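Local coordinates for protein chitinase (Chromobacterium violaceum, PDB 4TXG) that probably binds chitin and hydrolyses its glycosidic bonds, at residues R155-F160 with R456-V461; G308-F313 with F391-S396. All coordinates share one frame; numbering follows the deposited sequence.

In the fold
Both contacts lie inside the TIM barrel of the family 18 hydrolase domain. From the N terminus, the chain first lays down strand 155-161; contact 1 is completed 295 residues later, when 456-461 comes back to it with strand 599-603 lying between the two. Contact 2 is nested within that long loop: 308-313 and 391-396 enclose 77 residues and flank strand 365-371. Their centres are 9 Å apart, and strands 391-395 and 457-462 are parallel neighbours, probably joined by a backbone hydrogen bond from Gly460 N to Val394 O and by the pair Ser396 OG and Gly460 O. Together the contacts tie non-adjacent strands through the inside of the barrel.

Contact 1. Residues R155-F160 with R456-V461; sequences RIIGYF and RVNMGV
Arg155 and Asn458 form a buried polar contact inside the TIM barrel, joining the first strand, 155-161, to strand 457-462, its next neighbour but one. Arg155 donates from NH1 to Asn458 OD1 at 3.0 Å, a fairly straight bond with an angle of 159° at the hydrogen. The acceptor sits at the edge of the guanidinium, in its plane. The amide plane stands almost perpendicular to the guanidinium, and NH1 reaches the oxygen from the side of the C=O, slightly tilted from the carbonyl plane. An extended chain from CG to NE (chi2 -167°, chi3 -172°) carries the arginine past the asparagine, and its CD passes 3.4 Å from the same Asn458 OD1. Arginine suits this place because its several N-H groups serve different partners: NE makes a salt bridge with Glu146, and NH1 also reaches Ser455 O. Asparagine is equally apt, since its amide accepts from Arg155 through OD1 and donates through ND2 to Val392 O. Ile157 adds an apolar lid, its CD1 lying above the amide plane 3.6 Å from Asn458 CG. Strand 599-603 runs between the two strands, and its Val600 shares backbone hydrogen bonds with Arg155 and Ile157, while strand 391-395 packs Phe391 and Asn393 against the cluster and strand 185-193 brings up His185 and Asn187.

Contact 2. Residues G308-F313 with F391-S396; sequences GVDIDF and FVNVMS. With CS (cesium ion), chain D.
Asp310 meets Asn393, and the end of Asp312 comes up to Met395, inside the TIM barrel, where 308-313 carries most of the DxxDxDxE signature of family 18 chitinases, the motif that ends in Glu314. Asp310 OD1 lies 3.5 Å from Asn393 ND2, with carboxylate and amide planes turned 52° apart. Farther along, Asp312 OD1 is 4.0 Å from Met395 SD, a looser van der Waals approach that the flexible, polarisable thioether accommodates well. With CG anti to the backbone N (chi1 176° for Asp310 and -170° for Asp312), the carboxylates stand out from the strand, leaning only partly toward its C-terminal end. Around this first shell, Asp310 is firmly fixed: Thr367 OG1 bonds to OD1, and the hydroxyls of Tyr159 and Ser251 both bond to OD2. A small carboxylate is well suited here, as its two oxygens can gather partners from several strands of the barrel. Asn187, from strand 185-193, packs on both Asp310 and Asn393. At the far end, Met395 is the centre of an inverse gamma turn, closed by a weak bond from Ser396 N to Val394 O, and its side chain bends at the last torsion. A cesium ion is bound there; its ligands include Met395 SD at 3.6 Å, Glu314 OE2 and five waters. Water 1, one of these five, donates a hydrogen bond to Asp312 OD2, its oxygen 2.8 Å away.

Contact 1. Residues R155-F160 with R456-V461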
loop_
_atom_site.group_PDB
_atom_site.type_symbol
_atom_site.label_atom_id
_atom_site.label_comp_id
_atom_site.label_asym_id
_atom_site.label_seq_id
_atom_site.Cartn_x
_atom_site.Cartn_y
_atom_site.Cartn_z
ATOM N N ARG A 155 -12.522 0.273 -6.791
ATOM C CA ARG A 155 -12.509 0.644 -5.385
ATOM C C ARG A 155 -12.102 2.108 -5.268
ATOM O O ARG A 155 -11.273 2.593 -6.033
ATOM C CB ARG A 155 -11.558 -0.232 -4.583
ATOM C CG ARG A 155 -11.916 -1.703 -4.614
ATOM C CD ARG A 155 -11.140 -2.476 -3.559
ATOM N NE ARG A 155 -11.349 -3.909 -3.722
ATOM C CZ ARG A 155 -10.619 -4.664 -4.532
ATOM N NH1 ARG A 155 -9.630 -4.107 -5.226
ATOM N NH2 ARG A 155 -10.873 -5.969 -4.640
ATOM N N ILE A 156 -12.723 2.797 -4.319
ATOM C CA ILE A 156 -12.390 4.167 -3.977
ATOM C C ILE A 156 -12.294 4.167 -2.463
ATOM O O ILE A 156 -13.305 4.161 -1.755
ATOM C CB ILE A 156 -13.443 5.173 -4.484
ATOM C CG1 ILE A 156 -13.560 5.089 -6.006
ATOM C CG2 ILE A 156 -13.089 6.597 -4.037
ATOM C CD1 ILE A 156 -14.712 5.925 -6.580
ATOM N N ILE A 157 -11.062 4.100 -1.981
ATOM C CA ILE A 157 -10.798 3.830 -0.573
ATOM C C ILE A 157 -10.228 5.058 0.109
ATOM O O ILE A 157 -9.134 5.499 -0.219
ATOM C CB ILE A 157 -9.808 2.667 -0.421
ATOM C CG1 ILE A 157 -10.330 1.429 -1.156
ATOM C CG2 ILE A 157 -9.538 2.357 1.041
ATOM C CD1 ILE A 157 -9.210 0.609 -1.796
ATOM N N GLY A 158 -10.967 5.608 1.065
ATOM C CA GLY A 158 -10.510 6.810 1.739
ATOM C C GLY A 158 -10.058 6.526 3.155
ATOM O O GLY A 158 -10.762 5.847 3.908
ATOM N N TYR A 159 -8.874 7.021 3.512
ATOM C CA TYR A 159 -8.434 6.987 4.898
ATOM C C TYR A 159 -9.062 8.123 5.686
ATOM O O TYR A 159 -8.978 9.289 5.290
ATOM C CB TYR A 159 -6.917 7.083 4.997
ATOM C CG TYR A 159 -6.231 5.751 4.875
ATOM C CD1 TYR A 159 -6.044 4.946 5.987
ATOM C CD2 TYR A 159 -5.749 5.309 3.650
ATOM C CE1 TYR A 159 -5.413 3.726 5.882
ATOM C CE2 TYR A 159 -5.109 4.093 3.535
ATOM C CZ TYR A 159 -4.943 3.303 4.657
ATOM O OH TYR A 159 -4.312 2.079 4.543
ATOM N N PHE A 160 -9.687 7.763 6.797
ATOM C CA PHE A 160 -10.272 8.711 7.742
ATOM C C PHE A 160 -9.422 8.760 9.000
ATOM O O PHE A 160 -9.304 7.756 9.696
ATOM C CB PHE A 160 -11.694 8.288 8.104
ATOM C CG PHE A 160 -12.341 9.163 9.140
ATOM C CD1 PHE A 160 -12.983 10.339 8.763
ATOM C CD2 PHE A 160 -12.298 8.823 10.485
ATOM C CE1 PHE A 160 -13.589 11.148 9.709
ATOM C CE2 PHE A 160 -12.896 9.629 11.444
ATOM C CZ PHE A 160 -13.548 10.798 11.053
ATOM N N ARG A 456 -6.944 -7.208 -7.266
ATOM C CA ARG A 456 -6.635 -7.182 -5.838
ATOM C C ARG A 456 -5.567 -6.144 -5.513
ATOM O O ARG A 456 -4.973 -6.180 -4.442
ATOM C CB ARG A 456 -6.207 -8.587 -5.351
ATOM C CG ARG A 456 -7.403 -9.563 -5.318
ATOM C CD ARG A 456 -7.044 -11.033 -5.068
ATOM N NE ARG A 456 -6.281 -11.226 -3.839
ATOM C CZ ARG A 456 -5.299 -12.114 -3.725
ATOM N NH1 ARG A 456 -4.994 -12.889 -4.760
ATOM N NH2 ARG A 456 -4.619 -12.228 -2.588
ATOM N N VAL A 457 -5.345 -5.209 -6.436
ATOM C CA VAL A 457 -4.401 -4.114 -6.201
ATOM C C VAL A 457 -5.103 -2.759 -6.302
ATOM O O VAL A 457 -5.834 -2.517 -7.262
ATOM C CB VAL A 457 -3.234 -4.137 -7.219
ATOM C CG1 VAL A 457 -2.246 -3.008 -6.934
ATOM C CG2 VAL A 457 -2.515 -5.495 -7.190
ATOM N N ASN A 458 -4.882 -1.886 -5.324
ATOM C CA ASN A 458 -5.347 -0.498 -5.410
ATOM C C ASN A 458 -4.168 0.440 -5.213
ATOM O O ASN A 458 -3.335 0.210 -4.342
ATOM C CB ASN A 458 -6.429 -0.220 -4.372
ATOM C CG ASN A 458 -7.484 -1.310 -4.348
ATOM O OD1 ASN A 458 -8.378 -1.348 -5.184
ATOM N ND2 ASN A 458 -7.352 -2.226 -3.411
ATOM N N MET A 459 -4.089 1.491 -6.020
ATOM C CA MET A 459 -2.945 2.393 -5.941
ATOM C C MET A 459 -3.282 3.651 -5.149
ATOM O O MET A 459 -4.349 4.242 -5.337
ATOM C CB MET A 459 -2.470 2.760 -7.350
ATOM C CG MET A 459 -2.089 1.541 -8.188
ATOM S SD MET A 459 -0.945 0.402 -7.390
ATOM C CE MET A 459 0.500 1.443 -7.174
ATOM N N GLY A 460 -2.367 4.062 -4.272
ATOM C CA GLY A 460 -2.602 5.227 -3.430
ATOM C C GLY A 460 -2.227 6.550 -4.081
ATOM O O GLY A 460 -1.267 6.630 -4.840
ATOM N N VAL A 461 -2.987 7.593 -3.760
ATOM C CA VAL A 461 -2.645 8.961 -4.137
ATOM C C VAL A 461 -2.769 9.852 -2.902
ATOM O O VAL A 461 -3.553 9.547 -1.988
ATOM C CB VAL A 461 -3.566 9.512 -5.249
ATOM C CG1 VAL A 461 -3.442 8.678 -6.518
ATOM C CG2 VAL A 461 -5.020 9.578 -4.770
#

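Contact 2. Residues G308-F313 with F391-S396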
loop_
_atom_site.group_PDB
_atom_site.type_symbol
_atom_site.label_atom_id
_atom_site.label_comp_id
_atom_site.label_asym_id
_atom_site.label_seq_id
_atom_site.Cartn_x
_atom_site.Cartn_y
_atom_site.Cartn_z
ATOM N N GLY A 308 -13.601 -5.373 8.117
ATOM C CA GLY A 308 -12.278 -5.909 7.860
ATOM C C GLY A 308 -11.199 -5.221 8.655
ATOM O O GLY A 308 -11.457 -4.241 9.354
ATOM N N VAL A 309 -9.988 -5.750 8.536
ATOM C CA VAL A 309 -8.806 -5.183 9.180
ATOM C C VAL A 309 -7.795 -4.820 8.103
ATOM O O VAL A 309 -7.571 -5.600 7.173
ATOM C CB VAL A 309 -8.176 -6.185 10.179
ATOM C CG1 VAL A 309 -6.922 -5.609 10.815
ATOM C CG2 VAL A 309 -9.174 -6.534 11.253
ATOM N N ASP A 310 -7.201 -3.634 8.232
ATOM C CA ASP A 310 -6.188 -3.149 7.308
ATOM C C ASP A 310 -4.863 -3.091 8.063
ATOM O O ASP A 310 -4.704 -2.319 9.003
ATOM C CB ASP A 310 -6.592 -1.773 6.766
ATOM C CG ASP A 310 -5.544 -1.159 5.858
ATOM O OD1 ASP A 310 -5.241 -1.760 4.800
ATOM O OD2 ASP A 310 -5.052 -0.059 6.200
ATOM N N ILE A 311 -3.923 -3.949 7.690
ATOM C CA ILE A 311 -2.651 -4.014 8.395
ATOM C C ILE A 311 -1.673 -3.014 7.792
ATOM O O ILE A 311 -1.308 -3.131 6.630
ATOM C CB ILE A 311 -2.049 -5.435 8.327
ATOM C CG1 ILE A 311 -3.005 -6.440 8.966
ATOM C CG2 ILE A 311 -0.659 -5.463 8.976
ATOM C CD1 ILE A 311 -3.269 -6.190 10.475
ATOM N N ASP A 312 -1.267 -2.026 8.582
ATOM C CA ASP A 312 -0.358 -0.983 8.120
ATOM C C ASP A 312 0.950 -1.059 8.917
ATOM O O ASP A 312 1.304 -0.152 9.672
ATOM C CB ASP A 312 -1.017 0.386 8.258
ATOM C CG ASP A 312 -0.229 1.487 7.575
ATOM O OD1 ASP A 312 0.871 1.214 7.030
ATOM O OD2 ASP A 312 -0.709 2.637 7.588
ATOM N N PHE A 313 1.635 -2.180 8.744
ATOM C CA PHE A 313 2.893 -2.489 9.420
ATOM C C PHE A 313 4.034 -1.826 8.644
ATOM O O PHE A 313 4.364 -2.258 7.536
ATOM C CB PHE A 313 3.012 -4.028 9.495
ATOM C CG PHE A 313 4.231 -4.583 10.216
ATOM C CD1 PHE A 313 5.333 -3.806 10.566
ATOM C CD2 PHE A 313 4.264 -5.942 10.511
ATOM C CE1 PHE A 313 6.441 -4.376 11.206
ATOM C CE2 PHE A 313 5.357 -6.519 11.164
ATOM C CZ PHE A 313 6.450 -5.734 11.502
ATOM N N PHE A 391 -7.104 -7.553 -0.646
ATOM C CA PHE A 391 -6.432 -6.651 -1.573
ATOM C C PHE A 391 -5.376 -5.837 -0.853
ATOM O O PHE A 391 -5.326 -5.829 0.383
ATOM C CB PHE A 391 -7.432 -5.730 -2.316
ATOM C CG PHE A 391 -8.320 -4.892 -1.426
ATOM C CD1 PHE A 391 -7.862 -3.702 -0.880
ATOM C CD2 PHE A 391 -9.642 -5.259 -1.201
ATOM C CE1 PHE A 391 -8.693 -2.901 -0.099
ATOM C CE2 PHE A 391 -10.481 -4.471 -0.402
ATOM C CZ PHE A 391 -10.003 -3.288 0.143
ATOM N N VAL A 392 -4.511 -5.182 -1.623
ATOM C CA VAL A 392 -3.520 -4.292 -1.032
ATOM C C VAL A 392 -3.816 -2.855 -1.415
ATOM O O VAL A 392 -4.386 -2.595 -2.460
ATOM C CB VAL A 392 -2.073 -4.642 -1.460
ATOM C CG1 VAL A 392 -1.692 -6.021 -0.927
ATOM C CG2 VAL A 392 -1.895 -4.580 -2.974
ATOM N N ASN A 393 -3.434 -1.939 -0.531
ATOM C CA ASN A 393 -3.466 -0.509 -0.798
ATOM C C ASN A 393 -2.033 -0.050 -0.904
ATOM O O ASN A 393 -1.333 0.036 0.110
ATOM C CB ASN A 393 -4.194 0.235 0.321
ATOM C CG ASN A 393 -5.637 -0.203 0.455
ATOM O OD1 ASN A 393 -6.342 -0.323 -0.543
ATOM N ND2 ASN A 393 -6.065 -0.484 1.675
ATOM N N VAL A 394 -1.581 0.218 -2.123
ATOM C CA VAL A 394 -0.165 0.496 -2.331
ATOM C C VAL A 394 0.118 1.956 -1.996
ATOM O O VAL A 394 -0.537 2.851 -2.531
ATOM C CB VAL A 394 0.273 0.199 -3.782
ATOM C CG1 VAL A 394 1.760 0.541 -3.949
ATOM C CG2 VAL A 394 -0.010 -1.273 -4.142
ATOM N N MET A 395 1.079 2.196 -1.107
ATOM C CA MET A 395 1.376 3.554 -0.657
ATOM C C MET A 395 2.318 4.224 -1.652
ATOM O O MET A 395 3.497 4.489 -1.370
ATOM C CB MET A 395 1.949 3.537 0.765
ATOM C CG MET A 395 0.883 3.127 1.786
ATOM S SD MET A 395 1.461 3.085 3.502
ATOM C CE MET A 395 2.714 1.818 3.354
ATOM N N SER A 396 1.767 4.462 -2.838
ATOM C CA SER A 396 2.469 5.114 -3.936
ATOM C C SER A 396 2.423 6.631 -3.764
ATOM O O SER A 396 1.944 7.372 -4.621
ATOM C CB SER A 396 1.867 4.687 -5.280
ATOM O OG SER A 396 0.454 4.565 -5.203
HETATM CS CS CS D . 3.101 5.782 5.140
HETATM O O HOH W 1 0.181 5.130 6.543
HETATM O O HOH W 2 3.180 8.587 7.063
HETATM O O HOH W 3 6.152 5.725 5.721
HETATM O O HOH W 4 -0.231 6.500 4.689
HETATM O O HOH W 5 4.143 7.727 3.584
#